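Long-range contacts in uncharacterized protein (Thermotoga maritima, PDB 1VMJ), which is of unknown function but belongs to the UPF0047 (YjbQ) family, is possibly a thiamin phosphate synthase, and binds a sodium ion in the crystal: residues I58-F63 and V131-F136; G49-N54 and I116-R121. One frame throughout, in Å; residues are numbered along the deposited sequence.

Interaction 1. Residues I58-F63 and V131-F136; sequences ITASVF and VFYGEF. With SO4 (sulfate ion), chain C.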
loop_
_atom_site.group_PDB
_atom_site.type_symbol
_atom_site.label_atom_id
_atom_site.label_comp_id
_atom_site.label_asym_id
_atom_site.label_seq_id
_atom_site.Cartn_x
_atom_site.Cartn_y
_atom_site.Cartn_z
ATOM N N ILE A 58 5.520 1.425 -13.544
ATOM C CA ILE A 58 4.972 2.489 -12.709
ATOM C C ILE A 58 3.614 2.985 -13.198
ATOM O O ILE A 58 3.100 4.001 -12.704
ATOM C CB ILE A 58 6.018 3.635 -12.537
ATOM C CG1 ILE A 58 6.423 4.198 -13.901
ATOM C CG2 ILE A 58 7.246 3.130 -11.774
ATOM C CD1 ILE A 58 7.339 5.395 -13.833
ATOM N N THR A 59 3.040 2.234 -14.143
ATOM C CA THR A 59 1.727 2.467 -14.711
ATOM C C THR A 59 0.811 1.250 -14.564
ATOM O O THR A 59 -0.172 1.103 -15.302
ATOM C CB THR A 59 1.846 2.799 -16.191
ATOM O OG1 THR A 59 2.635 1.799 -16.833
ATOM C CG2 THR A 59 2.493 4.148 -16.362
ATOM N N ALA A 60 1.131 0.395 -13.598
ATOM C CA ALA A 60 0.346 -0.786 -13.331
ATOM C C ALA A 60 0.396 -1.128 -11.856
ATOM O O ALA A 60 1.191 -0.593 -11.081
ATOM C CB ALA A 60 0.847 -1.926 -14.165
ATOM N N SER A 61 -0.518 -2.004 -11.453
ATOM C CA SER A 61 -0.729 -2.352 -10.045
ATOM C C SER A 61 -0.759 -3.832 -9.817
ATOM O O SER A 61 -1.097 -4.588 -10.711
ATOM C CB SER A 61 -2.087 -1.815 -9.568
ATOM O OG SER A 61 -2.092 -0.403 -9.564
ATOM N N VAL A 62 -0.453 -4.229 -8.584
ATOM C CA VAL A 62 -0.856 -5.529 -8.052
ATOM C C VAL A 62 -1.675 -5.269 -6.784
ATOM O O VAL A 62 -1.279 -4.495 -5.926
ATOM C CB VAL A 62 0.318 -6.428 -7.756
ATOM C CG1 VAL A 62 -0.138 -7.701 -7.087
ATOM C CG2 VAL A 62 1.065 -6.763 -9.037
ATOM N N PHE A 63 -2.864 -5.851 -6.711
ATOM C CA PHE A 63 -3.795 -5.596 -5.614
ATOM C C PHE A 63 -4.621 -6.838 -5.390
ATOM O O PHE A 63 -4.620 -7.771 -6.209
ATOM C CB PHE A 63 -4.688 -4.380 -5.894
ATOM C CG PHE A 63 -5.656 -4.583 -7.056
ATOM C CD1 PHE A 63 -5.275 -4.355 -8.370
ATOM C CD2 PHE A 63 -6.940 -5.025 -6.824
ATOM C CE1 PHE A 63 -6.153 -4.594 -9.434
ATOM C CE2 PHE A 63 -7.827 -5.209 -7.863
ATOM C CZ PHE A 63 -7.425 -5.009 -9.172
ATOM N N VAL A 131 -5.768 -12.199 -6.090
ATOM C CA VAL A 131 -4.707 -11.275 -6.472
ATOM C C VAL A 131 -4.827 -10.967 -7.964
ATOM O O VAL A 131 -4.993 -11.851 -8.798
ATOM C CB VAL A 131 -3.311 -11.871 -6.225
ATOM C CG1 VAL A 131 -2.243 -10.784 -6.409
ATOM C CG2 VAL A 131 -3.196 -12.484 -4.828
ATOM N N PHE A 132 -4.752 -9.670 -8.258
ATOM C CA PHE A 132 -4.868 -9.123 -9.609
ATOM C C PHE A 132 -3.673 -8.317 -10.036
ATOM O O PHE A 132 -3.063 -7.581 -9.236
ATOM C CB PHE A 132 -6.105 -8.218 -9.701
ATOM C CG PHE A 132 -7.368 -8.982 -9.639
ATOM C CD1 PHE A 132 -7.987 -9.243 -8.415
ATOM C CD2 PHE A 132 -7.913 -9.509 -10.785
ATOM C CE1 PHE A 132 -9.138 -10.006 -8.354
ATOM C CE2 PHE A 132 -9.064 -10.292 -10.713
ATOM C CZ PHE A 132 -9.653 -10.529 -9.482
ATOM N N TYR A 133 -3.369 -8.458 -11.321
ATOM C CA TYR A 133 -2.562 -7.495 -12.045
ATOM C C TYR A 133 -3.534 -6.491 -12.622
ATOM O O TYR A 133 -4.474 -6.855 -13.335
ATOM C CB TYR A 133 -1.772 -8.166 -13.185
ATOM C CG TYR A 133 -0.910 -7.210 -13.969
ATOM C CD1 TYR A 133 0.037 -6.429 -13.327
ATOM C CD2 TYR A 133 -1.073 -7.054 -15.349
ATOM C CE1 TYR A 133 0.834 -5.543 -14.036
ATOM C CE2 TYR A 133 -0.266 -6.177 -16.075
ATOM C CZ TYR A 133 0.670 -5.417 -15.397
ATOM O OH TYR A 133 1.448 -4.534 -16.078
ATOM N N GLY A 134 -3.316 -5.223 -12.293
ATOM C CA GLY A 134 -4.099 -4.126 -12.809
ATOM C C GLY A 134 -3.289 -3.362 -13.823
ATOM O O GLY A 134 -2.384 -2.582 -13.475
ATOM N N GLU A 135 -3.569 -3.602 -15.088
ATOM C CA GLU A 135 -2.886 -2.921 -16.163
ATOM C C GLU A 135 -3.590 -1.614 -16.498
ATOM O O GLU A 135 -4.774 -1.636 -16.794
ATOM C CB GLU A 135 -2.876 -3.818 -17.418
ATOM C CG GLU A 135 -2.138 -3.206 -18.601
ATOM C CD GLU A 135 -0.703 -2.919 -18.260
ATOM O OE1 GLU A 135 0.135 -3.853 -18.368
ATOM O OE2 GLU A 135 -0.427 -1.768 -17.869
ATOM N N PHE A 136 -2.870 -0.488 -16.459
ATOM C CA PHE A 136 -3.443 0.798 -16.837
ATOM C C PHE A 136 -2.823 1.425 -18.083
ATOM O O PHE A 136 -3.281 2.460 -18.540
ATOM C CB PHE A 136 -3.424 1.750 -15.636
ATOM C CG PHE A 136 -4.144 1.182 -14.450
ATOM C CD1 PHE A 136 -5.484 0.887 -14.549
ATOM C CD2 PHE A 136 -3.490 0.878 -13.271
ATOM C CE1 PHE A 136 -6.164 0.321 -13.490
ATOM C CE2 PHE A 136 -4.172 0.319 -12.218
ATOM C CZ PHE A 136 -5.518 0.039 -12.351
HETATM S S SO4 C . 6.574 2.031 -17.189
HETATM O O1 SO4 C . 7.072 1.215 -18.279
HETATM O O2 SO4 C . 6.884 3.435 -17.381
HETATM O O3 SO4 C . 7.213 1.630 -15.920
HETATM O O4 SO4 C . 5.161 1.794 -17.117
#
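One face of the F63 ring carries F132 CB, which stands 3.8 Å from the ring centroid and 23° off the normal, a CH-pi contact, while G134 CA meets the same ring at its edge. The F132 ring is nearly parallel to that of F63 but slid well aside, with centroids 5.5 Å apart, so the methylene rather than the second ring does the covering. F63 reaches this place because its CG sits between the backbone N and the carbonyl carbon (chi1 66°), which swings the ring toward the neighbouring strand. On the F136 ring, S61 OG lies in plane at the edge, 3.4 Å from F136 CE2.

Strands 60-63 and 131-135 run antiparallel, side by side, in a three-stranded sheet whose third strand is 29-32. S61 pairs with G134 and F63 with F132 as hydrogen-bonded pairs; G134 N to S61 O is 2.8 Å.

The side chains of A60, V62, Y133 and E135 occupy the other face. Y133 OH comes within 3.3 Å of A60 CB and donates to E135 OE1 from above the carboxylate plane, while E135 OE2 takes a salt bridge from K142 and the N-H of D137. A phenylalanine in place of Y133 would probably leave E135 OE1 without this hydroxyl donor, with the carboxylate then gripped through OE2 alone.

Ahead of the strand, a sulfate, probably from the crystallisation liquor, clearly accepts I58 N at its O3 (2.9 Å). T59 OG1, also bonded to K142, lies 2.5 Å from sulfate O4, unusually short and so doubtful in detail.

Interaction 2. Residues G49-N54 and I116-R121; sequences GLLLCN and IAITDR
L51 O accepts the backbone N-H of I116 at 2.8 Å with an N-H...O angle of 164°, and L51 N returns a bond of the same length to I116 O. The two reciprocal bonds make L51 and I116 an antiparallel hydrogen-bonded pair, and in both the donor lies in the carbonyl plane. Two residues along, G49 and I118 form the next such pair, with I118 N 2.9 Å from G49 O; here the donor stands 50° out of the carbonyl plane. L50 and A117 make the non-hydrogen-bonded pair between them, their CA atoms 4.7 Å apart.

The side chains of L51, I116 and I118 project from one face. Those of L51 and I116 run alongside each other in the same direction, with L51 CD2 touching I116 CD1 at 4.2 Å. I118 CG1 is beside its own backbone N (chi1 -55°), and a bend at chi2 then brings CD1 within 4.0 Å of L51 CB. G49 adds no side chain beside I118.

On the face bearing L50 and A117, other copies of the protein approach: L50 meets L50 of the second subunit and I149 of the third, while A117 packs on K147 of the third. Within the chain, strand 49-55 lies between 113-119 and 142-150 in a five-stranded antiparallel sheet, and helix 34-44 covers the face bearing L51, I116 and I118, with L37 and V41 against L51 and V41 also against I118.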
loop_
_atom_site.group_PDB
_atom_site.type_symbol
_atom_site.label_atom_id
_atom_site.label_comp_id
_atom_site.label_asym_id
_atom_site.label_seq_id
_atom_site.Cartn_x
_atom_site.Cartn_y
_atom_site.Cartn_z
ATOM N N GLY A 49 6.661 -17.819 5.665
ATOM C CA GLY A 49 7.385 -16.692 5.125
ATOM C C GLY A 49 6.488 -15.548 4.720
ATOM O O GLY A 49 5.345 -15.471 5.150
ATOM N N LEU A 50 7.037 -14.651 3.907
ATOM C CA LEU A 50 6.312 -13.529 3.334
ATOM C C LEU A 50 6.563 -13.528 1.847
ATOM O O LEU A 50 7.700 -13.726 1.411
ATOM C CB LEU A 50 6.767 -12.195 3.908
ATOM C CG LEU A 50 6.502 -11.915 5.383
ATOM C CD1 LEU A 50 7.095 -10.574 5.782
ATOM C CD2 LEU A 50 5.027 -11.909 5.654
ATOM N N LEU A 51 5.503 -13.266 1.093
ATOM C CA LEU A 51 5.536 -13.123 -0.347
ATOM C C LEU A 51 5.226 -11.670 -0.697
ATOM O O LEU A 51 4.247 -11.099 -0.244
ATOM C CB LEU A 51 4.513 -14.043 -1.005
ATOM C CG LEU A 51 4.317 -13.941 -2.518
ATOM C CD1 LEU A 51 3.819 -15.277 -3.050
ATOM C CD2 LEU A 51 3.368 -12.840 -2.935
ATOM N N LEU A 52 6.076 -11.078 -1.518
ATOM C CA LEU A 52 5.840 -9.796 -2.145
ATOM C C LEU A 52 5.501 -10.047 -3.599
ATOM O O LEU A 52 6.172 -10.790 -4.277
ATOM C CB LEU A 52 7.123 -8.983 -2.072
ATOM C CG LEU A 52 7.212 -7.709 -2.912
ATOM C CD1 LEU A 52 6.272 -6.657 -2.408
ATOM C CD2 LEU A 52 8.599 -7.150 -2.987
ATOM N N CYS A 53 4.469 -9.362 -4.063
ATOM C CA CYS A 53 4.163 -9.342 -5.456
ATOM C C CYS A 53 3.882 -7.906 -5.866
ATOM O O CYS A 53 2.931 -7.283 -5.361
ATOM C CB CYS A 53 2.953 -10.224 -5.733
ATOM S SG CYS A 53 2.533 -10.306 -7.484
ATOM N N ASN A 54 4.683 -7.399 -6.802
ATOM C CA ASN A 54 4.582 -6.010 -7.202
ATOM C C ASN A 54 4.670 -5.813 -8.696
ATOM O O ASN A 54 5.317 -6.567 -9.393
ATOM C CB ASN A 54 5.604 -5.139 -6.471
ATOM C CG ASN A 54 7.043 -5.384 -6.922
ATOM O OD1 ASN A 54 7.761 -6.176 -6.306
ATOM N ND2 ASN A 54 7.492 -4.681 -7.984
ATOM N N ILE A 116 1.877 -10.878 1.228
ATOM C CA ILE A 116 1.013 -11.956 1.627
ATOM C C ILE A 116 1.765 -12.938 2.501
ATOM O O ILE A 116 2.901 -13.329 2.176
ATOM C CB ILE A 116 0.455 -12.696 0.378
ATOM C CG1 ILE A 116 -0.286 -11.745 -0.556
ATOM C CG2 ILE A 116 -0.435 -13.849 0.801
ATOM C CD1 ILE A 116 -0.632 -12.348 -1.832
ATOM N N ALA A 117 1.159 -13.323 3.609
ATOM C CA ALA A 117 1.777 -14.314 4.488
ATOM C C ALA A 117 1.758 -15.694 3.832
ATOM O O ALA A 117 0.754 -16.075 3.202
ATOM C CB ALA A 117 1.014 -14.377 5.799
ATOM N N ILE A 118 2.856 -16.433 4.009
ATOM C CA ILE A 118 2.916 -17.848 3.665
ATOM C C ILE A 118 2.890 -18.621 4.963
ATOM O O ILE A 118 3.752 -18.432 5.830
ATOM C CB ILE A 118 4.179 -18.186 2.844
ATOM C CG1 ILE A 118 4.266 -17.290 1.598
ATOM C CG2 ILE A 118 4.207 -19.654 2.474
ATOM C CD1 ILE A 118 3.056 -17.274 0.745
ATOM N N THR A 119 1.913 -19.515 5.076
ATOM C CA THR A 119 1.699 -20.307 6.264
ATOM C C THR A 119 1.427 -21.733 5.830
ATOM O O THR A 119 0.587 -21.969 4.979
ATOM C CB THR A 119 0.515 -19.762 7.048
ATOM O OG1 THR A 119 0.811 -18.424 7.465
ATOM C CG2 THR A 119 0.253 -20.580 8.266
ATOM N N ASP A 120 2.151 -22.681 6.399
ATOM C CA ASP A 120 2.009 -24.093 6.035
ATOM C C ASP A 120 1.994 -24.313 4.499
ATOM O O ASP A 120 1.121 -24.993 3.945
ATOM C CB ASP A 120 0.757 -24.671 6.689
ATOM C CG ASP A 120 0.785 -26.188 6.752
ATOM O OD1 ASP A 120 1.875 -26.788 6.609
ATOM O OD2 ASP A 120 -0.295 -26.781 6.930
ATOM N N ARG A 121 2.978 -23.714 3.830
ATOM C CA ARG A 121 3.181 -23.831 2.385
ATOM C C ARG A 121 2.121 -23.177 1.490
ATOM O O ARG A 121 2.113 -23.409 0.278
ATOM C CB ARG A 121 3.390 -25.294 1.985
ATOM C CG ARG A 121 4.675 -25.922 2.533
ATOM C CD ARG A 121 5.067 -27.124 1.703
ATOM N NE ARG A 121 5.450 -26.760 0.330
ATOM C CZ ARG A 121 5.386 -27.596 -0.714
ATOM N NH1 ARG A 121 4.983 -28.870 -0.572
ATOM N NH2 ARG A 121 5.743 -27.164 -1.918
#

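Interactions 1 and 2 belong to different antiparallel sheets, with centres about 18 Å apart, yet they touch directly. V62 CG1 packs 3.5 Å from C53 O, and V131 CG2 lies 3.9 Å from I116 CD1, so both strands of interaction 1 reach interaction 2. Strands 49-55 and 60-65 are consecutive in the chain, and the segments of the two contacts alternate along it. Interaction 1 is near the centre of the chain, its T59 side chain about 5 Å from a bound sodium ion, probably the one in the site of H93, N100 and H104; it meets the second subunit only through I58. The centre of interaction 2 lies about 15 Å from the centre of the chain, with six residues within reach of the third subunit and three of the second.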